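Local coordinates for protein cyclopropane-fatty-acyl-phospholipid synthase 1 (Mycobacterium tuberculosis, PDB 1KPH) that converts a double bond at the distal position of an alpha mycolic acid to a cyclopropane ring, using a methylene group from S-adenosyl-L-methionine, at residues 149-154 and 216-221. Numbering follows the deposited sequence.
Sequences AFFSLA and SANGFT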
ATOM      1  N   ALA A 149      -1.239  -9.879 -15.381  1.00 24.80           N
ATOM      2  CA  ALA A 149      -1.573 -11.120 -14.692  1.00 26.22           C
ATOM      3  C   ALA A 149      -2.406 -10.825 -13.451  1.00 26.24           C
ATOM      4  O   ALA A 149      -3.364 -11.540 -13.148  1.00 25.28           O
ATOM      5  CB  ALA A 149      -0.304 -11.864 -14.303  1.00 25.47           C
ATOM      6  N   PHE A 150      -2.041  -9.768 -12.733  1.00 25.51           N
ATOM      7  CA  PHE A 150      -2.774  -9.399 -11.533  1.00 24.72           C
ATOM      8  C   PHE A 150      -4.239  -9.090 -11.829  1.00 23.64           C
ATOM      9  O   PHE A 150      -5.137  -9.655 -11.200  1.00 24.99           O
ATOM     10  CB  PHE A 150      -2.128  -8.193 -10.851  1.00 23.05           C
ATOM     11  CG  PHE A 150      -2.861  -7.746  -9.619  1.00 24.27           C
ATOM     12  CD1 PHE A 150      -2.967  -8.591  -8.516  1.00 23.04           C
ATOM     13  CD2 PHE A 150      -3.493  -6.506  -9.581  1.00 23.32           C
ATOM     14  CE1 PHE A 150      -3.696  -8.210  -7.393  1.00 24.08           C
ATOM     15  CE2 PHE A 150      -4.226  -6.115  -8.459  1.00 22.99           C
ATOM     16  CZ  PHE A 150      -4.327  -6.967  -7.365  1.00 23.11           C
ATOM     17  N   PHE A 151      -4.492  -8.198 -12.783  1.00 23.65           N
ATOM     18  CA  PHE A 151      -5.870  -7.849 -13.118  1.00 24.19           C
ATOM     19  C   PHE A 151      -6.648  -9.034 -13.685  1.00 25.18           C
ATOM     20  O   PHE A 151      -7.870  -9.115 -13.536  1.00 24.70           O
ATOM     21  CB  PHE A 151      -5.908  -6.682 -14.105  1.00 23.98           C
ATOM     22  CG  PHE A 151      -5.588  -5.353 -13.478  1.00 24.80           C
ATOM     23  CD1 PHE A 151      -4.271  -4.928 -13.342  1.00 22.94           C
ATOM     24  CD2 PHE A 151      -6.610  -4.533 -13.002  1.00 23.13           C
ATOM     25  CE1 PHE A 151      -3.976  -3.705 -12.740  1.00 24.22           C
ATOM     26  CE2 PHE A 151      -6.326  -3.311 -12.399  1.00 25.28           C
ATOM     27  CZ  PHE A 151      -5.005  -2.896 -12.268  1.00 23.69           C
ATOM     28  N   SER A 152      -5.937  -9.948 -14.337  1.00 24.60           N
ATOM     29  CA  SER A 152      -6.571 -11.132 -14.897  1.00 25.38           C
ATOM     30  C   SER A 152      -7.111 -11.957 -13.732  1.00 24.61           C
ATOM     31  O   SER A 152      -8.273 -12.366 -13.730  1.00 25.10           O
ATOM     32  CB  SER A 152      -5.555 -11.956 -15.697  1.00 25.28           C
ATOM     33  OG  SER A 152      -6.145 -13.138 -16.217  1.00 27.28           O
ATOM     34  N   LEU A 153      -6.256 -12.188 -12.739  1.00 24.66           N
ATOM     35  CA  LEU A 153      -6.633 -12.955 -11.555  1.00 24.80           C
ATOM     36  C   LEU A 153      -7.746 -12.248 -10.797  1.00 25.83           C
ATOM     37  O   LEU A 153      -8.733 -12.869 -10.399  1.00 26.39           O
ATOM     38  CB  LEU A 153      -5.426 -13.139 -10.628  1.00 23.63           C
ATOM     39  CG  LEU A 153      -5.689 -13.830  -9.283  1.00 23.47           C
ATOM     40  CD1 LEU A 153      -6.221 -15.236  -9.514  1.00 22.71           C
ATOM     41  CD2 LEU A 153      -4.405 -13.873  -8.468  1.00 23.57           C
ATOM     42  N   ALA A 154      -7.579 -10.945 -10.597  1.00 26.58           N
ATOM     43  CA  ALA A 154      -8.569 -10.148  -9.886  1.00 26.91           C
ATOM     44  C   ALA A 154      -9.947 -10.303 -10.524  1.00 27.32           C
ATOM     45  O   ALA A 154     -10.938 -10.535  -9.834  1.00 25.89           O
ATOM     46  CB  ALA A 154      -8.155  -8.683  -9.888  1.00 26.23           C
ATOM     47  N   SER A 216      -8.782  -2.118 -18.082  1.00 28.35           N
ATOM     48  CA  SER A 216      -9.690  -2.241 -19.215  1.00 30.07           C
ATOM     49  C   SER A 216      -9.432  -3.508 -20.032  1.00 29.63           C
ATOM     50  O   SER A 216     -10.367  -4.234 -20.383  1.00 29.78           O
ATOM     51  CB  SER A 216      -9.565  -1.002 -20.105  1.00 30.18           C
ATOM     52  OG  SER A 216      -8.205  -0.708 -20.378  1.00 32.18           O
ATOM     53  N   ALA A 217      -8.163  -3.777 -20.324  1.00 28.58           N
ATOM     54  CA  ALA A 217      -7.784  -4.951 -21.107  1.00 28.08           C
ATOM     55  C   ALA A 217      -8.194  -6.263 -20.438  1.00 28.39           C
ATOM     56  O   ALA A 217      -8.308  -7.300 -21.098  1.00 25.33           O
ATOM     57  CB  ALA A 217      -6.280  -4.944 -21.352  1.00 28.80           C
ATOM     58  N   ASN A 218      -8.417  -6.219 -19.127  1.00 28.28           N
ATOM     59  CA  ASN A 218      -8.798  -7.420 -18.401  1.00 28.45           C
ATOM     60  C   ASN A 218     -10.264  -7.449 -17.997  1.00 29.10           C
ATOM     61  O   ASN A 218     -10.662  -8.215 -17.117  1.00 30.07           O
ATOM     62  CB  ASN A 218      -7.893  -7.602 -17.184  1.00 28.71           C
ATOM     63  CG  ASN A 218      -6.531  -8.155 -17.559  1.00 28.51           C
ATOM     64  OD1 ASN A 218      -6.415  -9.307 -17.974  1.00 29.01           O
ATOM     65  ND2 ASN A 218      -5.498  -7.333 -17.431  1.00 27.30           N
ATOM     66  N   GLY A 219     -11.062  -6.603 -18.643  1.00 28.47           N
ATOM     67  CA  GLY A 219     -12.488  -6.579 -18.380  1.00 28.71           C
ATOM     68  C   GLY A 219     -13.046  -5.651 -17.322  1.00 29.41           C
ATOM     69  O   GLY A 219     -14.246  -5.702 -17.047  1.00 29.38           O
ATOM     70  N   PHE A 220     -12.210  -4.806 -16.726  1.00 27.72           N
ATOM     71  CA  PHE A 220     -12.697  -3.889 -15.703  1.00 27.69           C
ATOM     72  C   PHE A 220     -13.073  -2.525 -16.251  1.00 28.33           C
ATOM     73  O   PHE A 220     -12.576  -2.090 -17.292  1.00 28.17           O
ATOM     74  CB  PHE A 220     -11.652  -3.671 -14.608  1.00 26.57           C
ATOM     75  CG  PHE A 220     -11.461  -4.838 -13.698  1.00 25.47           C
ATOM     76  CD1 PHE A 220     -10.353  -5.667 -13.832  1.00 25.35           C
ATOM     77  CD2 PHE A 220     -12.376  -5.097 -12.685  1.00 26.20           C
ATOM     78  CE1 PHE A 220     -10.157  -6.737 -12.967  1.00 26.18           C
ATOM     79  CE2 PHE A 220     -12.193  -6.162 -11.817  1.00 25.20           C
ATOM     80  CZ  PHE A 220     -11.079  -6.986 -11.957  1.00 26.12           C
ATOM     81  N   THR A 221     -13.955  -1.854 -15.521  1.00 27.66           N
ATOM     82  CA  THR A 221     -14.398  -0.514 -15.857  1.00 28.14           C
ATOM     83  C   THR A 221     -14.028   0.363 -14.665  1.00 27.16           C
ATOM     84  O   THR A 221     -14.607   0.232 -13.583  1.00 26.46           O
ATOM     85  CB  THR A 221     -15.920  -0.461 -16.070  1.00 29.23           C
ATOM     86  OG1 THR A 221     -16.253  -1.119 -17.300  1.00 30.81           O
ATOM     87  CG2 THR A 221     -16.400   0.978 -16.118  1.00 30.26           C
TER
HETATM   88  O   HOH W   1      -8.629 -11.277 -17.616  1.00 26.53           O
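Phe220 meets helix 147-157 with the edge of its ring. Phe220 CE1 comes within 3.3 Å of the backbone O of Phe151, which lies near the ring plane, and Phe220 CZ is 4.0 Å from Ala154 CB, a purely apolar touch. Phe220 CD1, 4.0 Å from Phe151 CD2, points at the edge of the Phe151 ring, while Phe151 CD2 lies well off the plane of the Phe220 ring, so the two side chains meet obliquely and not as a stack. With CG anti to the carbonyl carbon and beside the backbone N (chi1 -72°), the Phe220 ring extends from the loop so that its CD1-CE1-CZ side faces Phe151 and Ala154.

The amide of Asn218 lies against the helix at Phe151 and Ser152: Asn218 ND2 is 3.4 Å from Phe151 CB, whereas Asn218 OD1 is 3.6 Å from both CA and CB of Ser152. No direct hydrogen bond crosses the two segments. ND2 donates to Cys214 O and to Asp148 OD2 of helix 147-157; Asn218 OD1 accepts from a water at 3.0 Å, which has a weak 3.4 Å link to Ser152 OG. Two acceptors at ND2 thus fix which end of the amide is nitrogen, and the water at OD1 is consistent with it.

The loop leaves helix 208-217 through a Schellman motif. Gly219, at positive phi (91°), is its C-prime residue; Gly219 N bonds to Ser216 O and Phe220 N to Ala215 O. The turn places Asn218 and Phe220 against helix 147-157 before strand 221-227 begins. Around this, Phe151 and Ala154 rest on strand 163-171, Phe151 and Phe220 touch Ala215, and His155 meets Phe220 edge-to-face, so helices 147-157 and 208-217 pack together beside the central sheet of the methyltransferase fold.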